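Glycosyl transferase, group 1 family protein (Staphylococcus aureus, PDB 4WAD) belongs to the group 1 family of glycosyltransferases, enzymes of the GT-B type built from two Rossmann-like domains. Local coordinates at residues G327-M332 / E396-V401. Sequence-based numbering, arbitrary orientation.
With UD1 (uridine-diphosphate-N-acetylglucosamine), chain B.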
loop_
_atom_site.group_PDB
_atom_site.type_symbol
_atom_site.label_atom_id
_atom_site.label_comp_id
_atom_site.label_asym_id
_atom_site.label_seq_id
_atom_site.Cartn_x
_atom_site.Cartn_y
_atom_site.Cartn_z
ATOM N N GLY A 327 22.869 37.505 27.605
ATOM C CA GLY A 327 22.340 36.873 26.413
ATOM C C GLY A 327 22.997 35.552 26.070
ATOM O O GLY A 327 24.163 35.323 26.390
ATOM N N HIS A 328 22.234 34.671 25.434
ATOM C CA HIS A 328 22.802 33.470 24.842
ATOM C C HIS A 328 22.312 33.338 23.409
ATOM O O HIS A 328 21.237 32.792 23.156
ATOM C CB HIS A 328 22.440 32.219 25.643
ATOM C CG HIS A 328 23.040 30.960 25.097
ATOM N ND1 HIS A 328 24.392 30.693 25.154
ATOM C CD2 HIS A 328 22.474 29.890 24.488
ATOM C CE1 HIS A 328 24.633 29.517 24.603
ATOM N NE2 HIS A 328 23.486 29.008 24.190
ATOM N N ILE A 329 23.103 33.859 22.478
ATOM C CA ILE A 329 22.797 33.746 21.059
ATOM C C ILE A 329 23.478 32.511 20.479
ATOM O O ILE A 329 24.703 32.464 20.353
ATOM C CB ILE A 329 23.239 34.998 20.285
ATOM C CG1 ILE A 329 22.599 36.249 20.889
ATOM C CG2 ILE A 329 22.873 34.876 18.817
ATOM C CD1 ILE A 329 22.938 37.523 20.150
ATOM N N SER A 330 22.674 31.513 20.125
ATOM C CA SER A 330 23.194 30.209 19.731
ATOM C C SER A 330 22.126 29.378 19.042
ATOM O O SER A 330 20.957 29.762 19.016
ATOM C CB SER A 330 23.723 29.463 20.957
ATOM O OG SER A 330 23.566 28.063 20.805
ATOM N N ARG A 331 22.520 28.237 18.487
ATOM C CA ARG A 331 21.534 27.304 17.965
ATOM C C ARG A 331 21.323 26.175 18.969
ATOM O O ARG A 331 22.270 25.513 19.391
ATOM C CB ARG A 331 21.944 26.759 16.594
ATOM C CG ARG A 331 20.844 26.929 15.547
ATOM C CD ARG A 331 21.286 26.550 14.147
ATOM N NE ARG A 331 22.157 25.380 14.143
ATOM C CZ ARG A 331 23.426 25.399 13.753
ATOM N NH1 ARG A 331 23.972 26.530 13.329
ATOM N NH2 ARG A 331 24.148 24.290 13.782
ATOM N N MET A 332 20.063 25.975 19.343
ATOM C CA MET A 332 19.699 25.099 20.450
ATOM C C MET A 332 19.891 23.611 20.140
ATOM O O MET A 332 19.092 23.008 19.420
ATOM C CB MET A 332 18.247 25.362 20.847
ATOM C CG MET A 332 17.845 26.827 20.752
ATOM S SD MET A 332 18.832 27.937 21.775
ATOM C CE MET A 332 18.271 27.486 23.416
ATOM N N GLU A 396 25.801 43.745 20.748
ATOM C CA GLU A 396 26.309 45.023 21.241
ATOM C C GLU A 396 25.415 45.666 22.300
ATOM O O GLU A 396 25.696 46.771 22.766
ATOM C CB GLU A 396 26.510 46.004 20.081
ATOM C CG GLU A 396 25.252 46.412 19.336
ATOM C CD GLU A 396 25.537 47.425 18.239
ATOM O OE1 GLU A 396 26.053 48.516 18.558
ATOM O OE2 GLU A 396 25.250 47.135 17.058
ATOM N N ASP A 397 24.341 44.980 22.675
ATOM C CA ASP A 397 23.479 45.461 23.751
ATOM C C ASP A 397 23.463 44.469 24.907
ATOM O O ASP A 397 22.508 44.414 25.685
ATOM C CB ASP A 397 22.060 45.720 23.242
ATOM C CG ASP A 397 21.986 46.908 22.303
ATOM O OD1 ASP A 397 23.006 47.614 22.154
ATOM O OD2 ASP A 397 20.906 47.143 21.723
ATOM N N PHE A 398 24.529 43.682 25.003
ATOM C CA PHE A 398 24.737 42.785 26.133
ATOM C C PHE A 398 25.742 43.402 27.101
ATOM O O PHE A 398 26.538 44.255 26.709
ATOM C CB PHE A 398 25.244 41.415 25.666
ATOM C CG PHE A 398 24.244 40.624 24.866
ATOM C CD1 PHE A 398 22.891 40.929 24.913
ATOM C CD2 PHE A 398 24.661 39.558 24.083
ATOM C CE1 PHE A 398 21.973 40.191 24.181
ATOM C CE2 PHE A 398 23.751 38.818 23.349
ATOM C CZ PHE A 398 22.405 39.133 23.399
ATOM N N LYS A 399 25.696 42.986 28.362
ATOM C CA LYS A 399 26.773 43.292 29.296
ATOM C C LYS A 399 27.790 42.174 29.193
ATOM O O LYS A 399 28.995 42.384 29.338
ATOM C CB LYS A 399 26.254 43.425 30.727
ATOM C CG LYS A 399 25.380 44.635 30.943
ATOM C CD LYS A 399 24.598 44.538 32.231
ATOM C CE LYS A 399 25.483 44.494 33.453
ATOM N NZ LYS A 399 24.631 44.443 34.672
ATOM N N LEU A 400 27.272 40.982 28.918
ATOM C CA LEU A 400 28.078 39.781 28.792
ATOM C C LEU A 400 27.260 38.685 28.115
ATOM O O LEU A 400 26.030 38.683 28.187
ATOM C CB LEU A 400 28.584 39.330 30.168
ATOM C CG LEU A 400 27.568 39.003 31.267
ATOM C CD1 LEU A 400 27.129 37.544 31.231
ATOM C CD2 LEU A 400 28.128 39.360 32.637
ATOM N N VAL A 401 27.947 37.759 27.454
ATOM C CA VAL A 401 27.286 36.631 26.811
ATOM C C VAL A 401 27.612 35.361 27.600
ATOM O O VAL A 401 28.583 35.332 28.351
ATOM C CB VAL A 401 27.719 36.496 25.336
ATOM C CG1 VAL A 401 26.721 35.663 24.551
ATOM C CG2 VAL A 401 27.842 37.870 24.705
HETATM C "C1'" UD1 B . 30.843 24.813 16.014
HETATM C "C2'" UD1 B . 32.330 24.509 15.784
HETATM C "C3'" UD1 B . 32.656 23.037 15.986
HETATM C "C4'" UD1 B . 32.062 22.541 17.293
HETATM C "C5'" UD1 B . 30.556 22.733 17.231
HETATM C "C6'" UD1 B . 29.879 22.120 18.453
HETATM C "C7'" UD1 B . 34.064 25.307 14.252
HETATM C "C8'" UD1 B . 34.347 26.078 12.998
HETATM N "N2'" UD1 B . 32.791 24.963 14.476
HETATM O "O1'" UD1 B . 30.052 24.525 14.863
HETATM O "O3'" UD1 B . 34.074 22.925 16.047
HETATM O "O4'" UD1 B . 32.405 21.168 17.519
HETATM O "O5'" UD1 B . 30.304 24.140 17.170
HETATM O "O6'" UD1 B . 28.674 22.827 18.770
HETATM O "O7'" UD1 B . 34.960 25.022 15.027
HETATM N N1 UD1 B . 24.515 32.194 14.896
HETATM C C2 UD1 B . 23.963 33.322 14.247
HETATM N N3 UD1 B . 22.814 33.856 14.678
HETATM C C4 UD1 B . 22.169 33.334 15.727
HETATM C C5 UD1 B . 22.693 32.224 16.383
HETATM C C6 UD1 B . 23.885 31.657 15.948
HETATM O O2 UD1 B . 24.547 33.826 13.263
HETATM O O4 UD1 B . 21.096 33.844 16.117
HETATM C C1B UD1 B . 25.773 31.609 14.424
HETATM C C2B UD1 B . 26.967 32.426 14.890
HETATM O "O2'" UD1 B . 27.387 33.336 13.868
HETATM C C3B UD1 B . 28.050 31.403 15.173
HETATM C C4B UD1 B . 27.319 30.081 15.332
HETATM O O4B UD1 B . 25.952 30.303 14.978
HETATM O O3B UD1 B . 28.956 31.306 14.069
HETATM C C5B UD1 B . 27.405 29.602 16.771
HETATM O O5B UD1 B . 28.518 28.728 16.923
HETATM P PA UD1 B . 28.293 27.137 16.834
HETATM O O1A UD1 B . 29.090 26.520 17.957
HETATM O O2A UD1 B . 26.805 26.899 16.750
HETATM O O3A UD1 B . 28.951 26.734 15.415
HETATM P PB UD1 B . 28.665 25.322 14.684
HETATM O O1B UD1 B . 27.597 24.578 15.448
HETATM O O2B UD1 B . 28.479 25.582 13.211
#
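F398, with its CG set anti to its carbonyl carbon (chi1 -67°), swings its ring over G327, and I329, whose CG1 takes the same setting, brings CG1 to the edge of that ring, with CD1 close beside CE2. The contact belongs to a Rossmann-like domain of the GT-B fold: strand 325-329 is an inner strand of a parallel sheet, flanked by 356-360 and by the short strand 400-401. The parallel register is fixed by the bridge of G327 to V401, whose CA atoms are 5.0 Å apart. Next to this bridge, G327 N donates a weak hydrogen bond to L400 O, 3.4 Å long although fairly straight (160° at the hydrogen). The neighbouring backbone bonds of G327 with V402 and K399 with I325 continue the pairing.

The geometry of a CH-pi contact puts G327 CA over one face of the F398 ring: it sits 3.9 Å from the ring centroid and 16° off the normal. CG1 of I329 lies in the ring plane at the edge, while CD1 meets F398 CE2 at 3.5 Å; both residues also touch Y360 of the adjoining strand. The other branch of I329, CG2, approaches O4 of the uracil in uridine-diphosphate-N-acetylglucosamine at 3.4 Å, which places the end of this strand beside the ligand. On V401, CA makes a CH···O contact with G327 O, and CG1 approaches that same oxygen at 3.2 Å.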